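Rhamnosidase B (Bacillus sp., PDB 2OKX) probably hydrolyses terminal alpha-L-rhamnose residues from rhamnose-containing glycosides, as an alpha-L-rhamnosidase of glycoside hydrolase family 78. Local coordinates at residues A[426-431]-A[518-523]. Sequence-based numbering, arbitrary orientation.
Sequences PGVLPV and PVKLHE. With CA (calcium ion), chain C.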
ATOM      1  N   PRO A 426       7.356 -14.960 -31.317  1.00 23.52           N
ATOM      2  CA  PRO A 426       6.627 -15.185 -30.067  1.00 23.67           C
ATOM      3  C   PRO A 426       7.126 -16.416 -29.317  1.00 23.33           C
ATOM      4  O   PRO A 426       7.899 -17.214 -29.847  1.00 23.63           O
ATOM      5  CB  PRO A 426       5.187 -15.354 -30.541  1.00 22.78           C
ATOM      6  CG  PRO A 426       5.369 -16.057 -31.862  1.00 23.58           C
ATOM      7  CD  PRO A 426       6.510 -15.273 -32.485  1.00 23.08           C
ATOM      8  N   GLY A 427       6.688 -16.547 -28.071  1.00 24.06           N
ATOM      9  CA  GLY A 427       7.061 -17.697 -27.274  1.00 22.50           C
ATOM     10  C   GLY A 427       5.898 -18.666 -27.369  1.00 23.62           C
ATOM     11  O   GLY A 427       4.761 -18.297 -27.089  1.00 25.69           O
ATOM     12  N   VAL A 428       6.169 -19.897 -27.782  1.00 23.54           N
ATOM     13  CA  VAL A 428       5.118 -20.898 -27.918  1.00 23.80           C
ATOM     14  C   VAL A 428       5.060 -21.765 -26.671  1.00 23.94           C
ATOM     15  O   VAL A 428       6.004 -22.482 -26.349  1.00 23.19           O
ATOM     16  CB  VAL A 428       5.360 -21.787 -29.157  1.00 24.63           C
ATOM     17  CG1 VAL A 428       4.191 -22.756 -29.355  1.00 24.13           C
ATOM     18  CG2 VAL A 428       5.534 -20.909 -30.390  1.00 23.86           C
ATOM     19  N   LEU A 429       3.940 -21.689 -25.966  1.00 24.99           N
ATOM     20  CA  LEU A 429       3.757 -22.453 -24.744  1.00 25.80           C
ATOM     21  C   LEU A 429       3.354 -23.889 -25.016  1.00 26.86           C
ATOM     22  O   LEU A 429       2.549 -24.164 -25.903  1.00 24.98           O
ATOM     23  CB  LEU A 429       2.696 -21.787 -23.861  1.00 26.39           C
ATOM     24  CG  LEU A 429       3.118 -20.596 -22.988  1.00 29.57           C
ATOM     25  CD1 LEU A 429       3.975 -19.630 -23.774  1.00 28.86           C
ATOM     26  CD2 LEU A 429       1.869 -19.898 -22.456  1.00 28.84           C
ATOM     27  N   PRO A 430       3.923 -24.832 -24.253  1.00 26.84           N
ATOM     28  CA  PRO A 430       3.584 -26.238 -24.443  1.00 27.70           C
ATOM     29  C   PRO A 430       2.158 -26.486 -23.970  1.00 29.70           C
ATOM     30  O   PRO A 430       1.680 -25.841 -23.032  1.00 29.25           O
ATOM     31  CB  PRO A 430       4.610 -26.955 -23.574  1.00 28.22           C
ATOM     32  CG  PRO A 430       4.802 -25.994 -22.440  1.00 28.21           C
ATOM     33  CD  PRO A 430       4.917 -24.672 -23.177  1.00 28.11           C
ATOM     34  N   VAL A 431       1.478 -27.408 -24.636  1.00 30.70           N
ATOM     35  CA  VAL A 431       0.119 -27.763 -24.263  1.00 31.76           C
ATOM     36  C   VAL A 431       0.199 -29.135 -23.612  1.00 30.65           C
ATOM     37  O   VAL A 431       0.676 -30.091 -24.223  1.00 30.11           O
ATOM     38  CB  VAL A 431      -0.804 -27.851 -25.491  1.00 33.81           C
ATOM     39  CG1 VAL A 431      -2.199 -28.272 -25.057  1.00 35.76           C
ATOM     40  CG2 VAL A 431      -0.852 -26.511 -26.199  1.00 35.08           C
ATOM     41  N   PRO A 518      -2.138 -24.650 -29.167  1.00 32.96           N
ATOM     42  CA  PRO A 518      -1.063 -23.908 -28.506  1.00 30.81           C
ATOM     43  C   PRO A 518      -1.286 -22.406 -28.432  1.00 29.53           C
ATOM     44  O   PRO A 518      -1.885 -21.801 -29.324  1.00 29.37           O
ATOM     45  CB  PRO A 518       0.173 -24.282 -29.327  1.00 32.73           C
ATOM     46  CG  PRO A 518      -0.384 -24.581 -30.680  1.00 34.14           C
ATOM     47  CD  PRO A 518      -1.633 -25.363 -30.354  1.00 32.99           C
ATOM     48  N   VAL A 519      -0.806 -21.811 -27.348  1.00 26.93           N
ATOM     49  CA  VAL A 519      -0.915 -20.378 -27.141  1.00 24.28           C
ATOM     50  C   VAL A 519       0.428 -19.744 -27.496  1.00 23.69           C
ATOM     51  O   VAL A 519       1.480 -20.252 -27.118  1.00 23.19           O
ATOM     52  CB  VAL A 519      -1.249 -20.050 -25.664  1.00 24.59           C
ATOM     53  CG1 VAL A 519      -1.077 -18.552 -25.401  1.00 23.18           C
ATOM     54  CG2 VAL A 519      -2.673 -20.480 -25.347  1.00 23.46           C
ATOM     55  N   LYS A 520       0.387 -18.648 -28.245  1.00 23.41           N
ATOM     56  CA  LYS A 520       1.606 -17.947 -28.622  1.00 24.91           C
ATOM     57  C   LYS A 520       1.676 -16.663 -27.812  1.00 23.99           C
ATOM     58  O   LYS A 520       0.871 -15.752 -28.004  1.00 26.01           O
ATOM     59  CB  LYS A 520       1.607 -17.608 -30.112  1.00 25.64           C
ATOM     60  CG  LYS A 520       1.682 -18.812 -31.025  1.00 27.09           C
ATOM     61  CD  LYS A 520       1.727 -18.377 -32.477  1.00 30.35           C
ATOM     62  CE  LYS A 520       1.769 -19.575 -33.409  1.00 33.30           C
ATOM     63  NZ  LYS A 520       1.806 -19.146 -34.833  1.00 35.22           N
ATOM     64  N   LEU A 521       2.637 -16.593 -26.902  1.00 23.36           N
ATOM     65  CA  LEU A 521       2.789 -15.407 -26.076  1.00 22.54           C
ATOM     66  C   LEU A 521       3.792 -14.474 -26.751  1.00 22.24           C
ATOM     67  O   LEU A 521       4.989 -14.763 -26.799  1.00 22.19           O
ATOM     68  CB  LEU A 521       3.256 -15.812 -24.673  1.00 22.41           C
ATOM     69  CG  LEU A 521       3.327 -14.746 -23.572  1.00 24.82           C
ATOM     70  CD1 LEU A 521       2.042 -13.926 -23.532  1.00 24.90           C
ATOM     71  CD2 LEU A 521       3.561 -15.436 -22.232  1.00 23.51           C
ATOM     72  N   HIS A 522       3.290 -13.371 -27.300  1.00 21.48           N
ATOM     73  CA  HIS A 522       4.140 -12.399 -27.976  1.00 21.60           C
ATOM     74  C   HIS A 522       4.935 -11.572 -26.981  1.00 22.27           C
ATOM     75  O   HIS A 522       6.074 -11.197 -27.251  1.00 23.44           O
ATOM     76  CB  HIS A 522       3.308 -11.486 -28.880  1.00 21.96           C
ATOM     77  CG  HIS A 522       2.864 -12.149 -30.148  1.00 25.13           C
ATOM     78  ND1 HIS A 522       1.810 -13.035 -30.196  1.00 29.51           N
ATOM     79  CD2 HIS A 522       3.373 -12.101 -31.402  1.00 26.06           C
ATOM     80  CE1 HIS A 522       1.688 -13.506 -31.424  1.00 27.74           C
ATOM     81  NE2 HIS A 522       2.624 -12.956 -32.175  1.00 29.43           N
ATOM     82  N   GLU A 523       4.327 -11.277 -25.839  1.00 20.02           N
ATOM     83  CA  GLU A 523       5.003 -10.529 -24.788  1.00 22.70           C
ATOM     84  C   GLU A 523       4.192 -10.413 -23.508  1.00 22.66           C
ATOM     85  O   GLU A 523       2.961 -10.342 -23.532  1.00 22.16           O
ATOM     86  CB  GLU A 523       5.393  -9.126 -25.263  1.00 22.46           C
ATOM     87  CG  GLU A 523       4.253  -8.264 -25.767  1.00 26.20           C
ATOM     88  CD  GLU A 523       4.733  -6.892 -26.205  1.00 27.97           C
ATOM     89  OE1 GLU A 523       5.781  -6.825 -26.878  1.00 32.14           O
ATOM     90  OE2 GLU A 523       4.070  -5.882 -25.888  1.00 26.80           O
TER
HETATM   91 CA    CA C4001       7.154 -10.144 -29.361  1.00 29.29          CA
HETATM   92  O   HOH W   1       0.107 -23.512 -25.409  1.00 25.97           O
HETATM   93  O   HOH W   2       8.008  -8.629 -27.822  1.00 25.56           O
HETATM   94  O   HOH W   3       6.164 -11.649 -30.948  1.00 26.07           O
HETATM   95  O   HOH W   4       8.420 -11.842 -28.425  1.00 20.01           O
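Pro518 meets Val431 where the pairing frays: Val431 CG2, placed beside its own backbone N by a chi1 of 178°, presses closely on Pro518 CA at 3.5 Å, an apolar fit for two residues near solvent. The next carbonyl, Val519 O, accepts Leu429 N at 3.1 Å, while a water accepts from Val519 N and donates to Leu429 O, standing in where the strands have spread too far for a direct bond. Val519 CG1 lies near Leu429 CD2, and both side chains also touch Val512 of strand 507-513. On the other face, Lys520 CB and CG lie beside Pro426 CB and Val428 CG2, while the amine leads away, suiting a long lysine to an exposed face. Here 427-428 runs as a short antiparallel strand against strand 520-528, which also pairs with strand 450-457, both in the concanavalin-like domain. Leu521 N reaches Gly427 O at 2.7 Å in the carbonyl plane, and Gly427 N returns to Leu521 O at 2.8 Å from above the plane of the Leu521 carbonyl. Leu521 CB meets Leu429 CD1 at 4.0 Å on the buried face. Pro426 CB stands over the flat His522 ring, 3.8 Å from its centroid, in a CH-pi contact; an alanine in place of His522 would probably leave Pro426 CB without the aromatic face it rests on. His522 O binds calcium, as does Val423 O; His522 and Glu523 both face Glu454 in a classic beta bulge, and Glu523 OE1 accepts from a calcium-bound water.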